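PDB 6M8M: putative large adhesion protein (Lap) involved in biofilm formation from Marinobacter hydrocarbonoclasticus ATCC 49840, which probably helps the bacterium attach to surfaces and form biofilms, binding sugar through a calcium-dependent PA14 domain of an RTX adhesin. Local coordinates for residues N53-I64 with S111-T119. Numbering follows the deposited sequence.
Sequences NLSNVAQVKAFI and SSDAIVKLT. With CA (calcium ion), chain D.
With CG anti to the backbone N (chi1 -168°), N53 reaches out to a calcium ion, and D113, whose CG stands anti to its carbonyl carbon (chi1 -64°), meets it there. The site lies at one end of the PA14 beta-sandwich, at the start of strand 113-119; farther along, helix 57-64 packs across that strand at 79° between their directions. The aspartate grips the metal with both oxygens, OD1 at 2.4 Å and OD2 at 2.5 Å, while N53 gives only OD1, at 2.3 Å. The metal holds that amide oxygen and D113 OD2 3.0 Å apart, with the amide and carboxylate planes steeply inclined to each other. Q47, Q182 and a water complete the coordination. D113 OD2 also accepts a weak but fairly straight bond from the backbone N of L54, and S112 OG donates to OD1 on its anti side, helping to fix the carboxylate's rotation.

Next to the metal the contact turns apolar. L54 runs past D113 and sets CD1 against I115 CG1 (3.6 Å). I115 is the hub: V60 CG1 and I64 CD1 converge on its CG2, and its CD1 approaches the F63 ring near CD2. W180, on strand 174-181, packs against L54 and V60 as well. A capping box starts the helix: N56 OD1 accepts from Q59 N, and Q59 OE1 takes a weak bond from N56 N in return. Q59 OE1 also accepts from S55 N, and its NE2 donates to N53 O, tying the loop that carries N53 back to the helix's first turn. At the far end, the extended K117 side chain lays CD 3.9 Å from I64 CG2.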
loop_
_atom_site.group_PDB
_atom_site.type_symbol
_atom_site.label_atom_id
_atom_site.label_comp_id
_atom_site.label_asym_id
_atom_site.label_seq_id
_atom_site.Cartn_x
_atom_site.Cartn_y
_atom_site.Cartn_z
ATOM N N ASN A 53 12.156 7.949 13.168
ATOM C CA ASN A 53 12.049 7.554 11.771
ATOM C C ASN A 53 11.121 6.357 11.619
ATOM O O ASN A 53 11.128 5.446 12.444
ATOM C CB ASN A 53 13.441 7.184 11.270
ATOM C CG ASN A 53 13.492 7.029 9.776
ATOM O OD1 ASN A 53 12.694 7.624 9.049
ATOM N ND2 ASN A 53 14.427 6.231 9.302
ATOM N N LEU A 54 10.314 6.354 10.567
ATOM C CA LEU A 54 9.528 5.167 10.264
ATOM C C LEU A 54 10.463 4.052 9.834
ATOM O O LEU A 54 11.309 4.240 8.958
ATOM C CB LEU A 54 8.521 5.443 9.159
ATOM C CG LEU A 54 7.425 6.436 9.540
ATOM C CD1 LEU A 54 6.438 6.546 8.375
ATOM C CD2 LEU A 54 6.692 6.052 10.814
ATOM N N SER A 55 10.312 2.884 10.438
ATOM C CA SER A 55 11.200 1.784 10.085
ATOM C C SER A 55 10.606 0.394 10.250
ATOM O O SER A 55 11.294 -0.566 9.896
ATOM C CB SER A 55 12.493 1.860 10.887
ATOM O OG SER A 55 12.207 1.592 12.241
ATOM N N ASN A 56 9.388 0.224 10.761
ATOM C CA ASN A 56 8.840 -1.119 10.883
ATOM C C ASN A 56 7.321 -1.084 10.858
ATOM O O ASN A 56 6.687 -0.052 11.096
ATOM C CB ASN A 56 9.380 -1.887 12.101
ATOM C CG ASN A 56 8.997 -1.255 13.405
ATOM O OD1 ASN A 56 7.870 -1.386 13.874
ATOM N ND2 ASN A 56 9.958 -0.588 14.041
ATOM N N VAL A 57 6.756 -2.248 10.552
ATOM C CA VAL A 57 5.321 -2.381 10.340
ATOM C C VAL A 57 4.536 -2.061 11.606
ATOM O O VAL A 57 3.505 -1.378 11.550
ATOM C CB VAL A 57 4.982 -3.794 9.826
ATOM C CG1 VAL A 57 3.469 -4.018 9.814
ATOM C CG2 VAL A 57 5.561 -4.038 8.441
ATOM N N ALA A 58 4.974 -2.583 12.757
ATOM C CA ALA A 58 4.199 -2.356 13.974
ATOM C C ALA A 58 4.116 -0.870 14.298
ATOM O O ALA A 58 3.068 -0.373 14.719
ATOM C CB ALA A 58 4.810 -3.126 15.145
ATOM N N GLN A 59 5.214 -0.152 14.109
ATOM C CA GLN A 59 5.237 1.286 14.345
ATOM C C GLN A 59 4.285 2.015 13.405
ATOM O O GLN A 59 3.540 2.918 13.815
ATOM C CB GLN A 59 6.672 1.766 14.136
ATOM C CG GLN A 59 6.895 3.245 14.175
ATOM C CD GLN A 59 8.256 3.631 13.633
ATOM O OE1 GLN A 59 8.886 2.871 12.892
ATOM N NE2 GLN A 59 8.717 4.808 13.991
ATOM N N VAL A 60 4.303 1.638 12.127
ATOM C CA VAL A 60 3.424 2.250 11.136
ATOM C C VAL A 60 1.965 1.960 11.465
ATOM O O VAL A 60 1.110 2.852 11.422
ATOM C CB VAL A 60 3.838 1.775 9.732
ATOM C CG1 VAL A 60 2.766 2.047 8.695
ATOM C CG2 VAL A 60 5.159 2.425 9.336
ATOM N N LYS A 61 1.657 0.708 11.792
ATOM C CA LYS A 61 0.290 0.354 12.147
ATOM C C LYS A 61 -0.184 1.119 13.372
ATOM O O LYS A 61 -1.364 1.480 13.466
ATOM C CB LYS A 61 0.163 -1.142 12.385
ATOM C CG LYS A 61 0.189 -1.938 11.106
ATOM C CD LYS A 61 -0.152 -3.391 11.335
ATOM C CE LYS A 61 -0.218 -4.168 10.021
ATOM N NZ LYS A 61 -1.441 -3.875 9.218
ATOM N N ALA A 62 0.702 1.345 14.340
ATOM C CA ALA A 62 0.303 2.082 15.535
ATOM C C ALA A 62 -0.038 3.518 15.194
ATOM O O ALA A 62 -0.981 4.089 15.758
ATOM C CB ALA A 62 1.410 2.035 16.588
ATOM N N PHE A 63 0.728 4.138 14.300
ATOM C CA PHE A 63 0.405 5.502 13.903
ATOM C C PHE A 63 -0.932 5.543 13.166
ATOM O O PHE A 63 -1.792 6.400 13.441
ATOM C CB PHE A 63 1.507 6.097 13.033
ATOM C CG PHE A 63 1.353 7.570 12.824
ATOM C CD1 PHE A 63 1.736 8.465 13.810
ATOM C CD2 PHE A 63 0.801 8.069 11.659
ATOM C CE1 PHE A 63 1.573 9.823 13.637
ATOM C CE2 PHE A 63 0.658 9.438 11.472
ATOM C CZ PHE A 63 1.031 10.307 12.467
ATOM N N ILE A 64 -1.136 4.614 12.230
ATOM C CA ILE A 64 -2.406 4.562 11.508
ATOM C C ILE A 64 -3.567 4.440 12.485
ATOM O O ILE A 64 -4.578 5.142 12.364
ATOM C CB ILE A 64 -2.407 3.387 10.517
ATOM C CG1 ILE A 64 -1.438 3.622 9.360
ATOM C CG2 ILE A 64 -3.819 3.117 10.021
ATOM C CD1 ILE A 64 -1.183 2.379 8.537
ATOM N N SER A 111 5.353 16.478 4.743
ATOM C CA SER A 111 6.033 15.944 5.909
ATOM C C SER A 111 7.275 15.176 5.490
ATOM O O SER A 111 7.493 14.892 4.312
ATOM C CB SER A 111 5.107 15.031 6.711
ATOM O OG SER A 111 4.671 13.928 5.920
ATOM N N SER A 112 8.076 14.809 6.490
ATOM C CA SER A 112 9.316 14.081 6.248
ATOM C C SER A 112 9.057 12.656 5.783
ATOM O O SER A 112 9.799 12.130 4.941
ATOM C CB SER A 112 10.155 14.071 7.528
ATOM O OG SER A 112 9.477 13.429 8.594
ATOM N N ASP A 113 8.063 11.994 6.368
ATOM C CA ASP A 113 7.771 10.586 6.163
ATOM C C ASP A 113 6.312 10.469 5.734
ATOM O O ASP A 113 5.504 11.377 5.943
ATOM C CB ASP A 113 7.984 9.778 7.448
ATOM C CG ASP A 113 9.441 9.764 7.945
ATOM O OD1 ASP A 113 10.075 10.843 8.068
ATOM O OD2 ASP A 113 9.965 8.666 8.232
ATOM N N ALA A 114 5.930 9.314 5.201
ATOM C CA ALA A 114 4.563 9.157 4.721
ATOM C C ALA A 114 4.154 7.698 4.783
ATOM O O ALA A 114 4.974 6.799 4.616
ATOM C CB ALA A 114 4.434 9.675 3.294
ATOM N N ILE A 115 2.857 7.481 4.990
ATOM C CA ILE A 115 2.276 6.150 5.106
ATOM C C ILE A 115 1.082 6.073 4.169
ATOM O O ILE A 115 0.281 7.018 4.096
ATOM C CB ILE A 115 1.818 5.884 6.554
ATOM C CG1 ILE A 115 3.014 5.859 7.511
ATOM C CG2 ILE A 115 1.034 4.593 6.665
ATOM C CD1 ILE A 115 2.648 6.053 8.961
ATOM N N VAL A 116 0.938 4.935 3.482
ATOM C CA VAL A 116 -0.244 4.654 2.671
ATOM C C VAL A 116 -0.859 3.357 3.164
ATOM O O VAL A 116 -0.147 2.373 3.408
ATOM C CB VAL A 116 0.120 4.533 1.179
ATOM C CG1 VAL A 116 -1.097 4.130 0.354
ATOM C CG2 VAL A 116 0.723 5.820 0.677
ATOM N N LYS A 117 -2.181 3.345 3.298
ATOM C CA LYS A 117 -2.937 2.138 3.588
ATOM C C LYS A 117 -3.949 1.922 2.485
ATOM O O LYS A 117 -4.602 2.869 2.039
ATOM C CB LYS A 117 -3.625 2.273 4.929
ATOM C CG LYS A 117 -4.490 1.100 5.304
ATOM C CD LYS A 117 -4.967 1.262 6.738
ATOM C CE LYS A 117 -5.985 0.221 7.126
ATOM N NZ LYS A 117 -6.398 0.443 8.545
ATOM N N LEU A 118 -4.062 0.689 2.040
ATOM C CA LEU A 118 -5.018 0.295 1.016
ATOM C C LEU A 118 -5.829 -0.869 1.541
ATOM O O LEU A 118 -5.260 -1.840 2.039
ATOM C CB LEU A 118 -4.282 -0.121 -0.263
ATOM C CG LEU A 118 -3.577 1.022 -0.999
ATOM C CD1 LEU A 118 -2.425 0.507 -1.838
ATOM C CD2 LEU A 118 -4.565 1.765 -1.886
ATOM N N THR A 119 -7.148 -0.794 1.408
ATOM C CA THR A 119 -8.014 -1.854 1.897
ATOM C C THR A 119 -9.115 -2.165 0.890
ATOM O O THR A 119 -9.550 -1.313 0.115
ATOM C CB THR A 119 -8.659 -1.531 3.245
ATOM O OG1 THR A 119 -9.327 -0.277 3.154
ATOM C CG2 THR A 119 -7.634 -1.471 4.346
HETATM CA CA CA D . 12.236 9.733 8.151
HETATM O O HOH W 1 14.603 9.313 7.613
#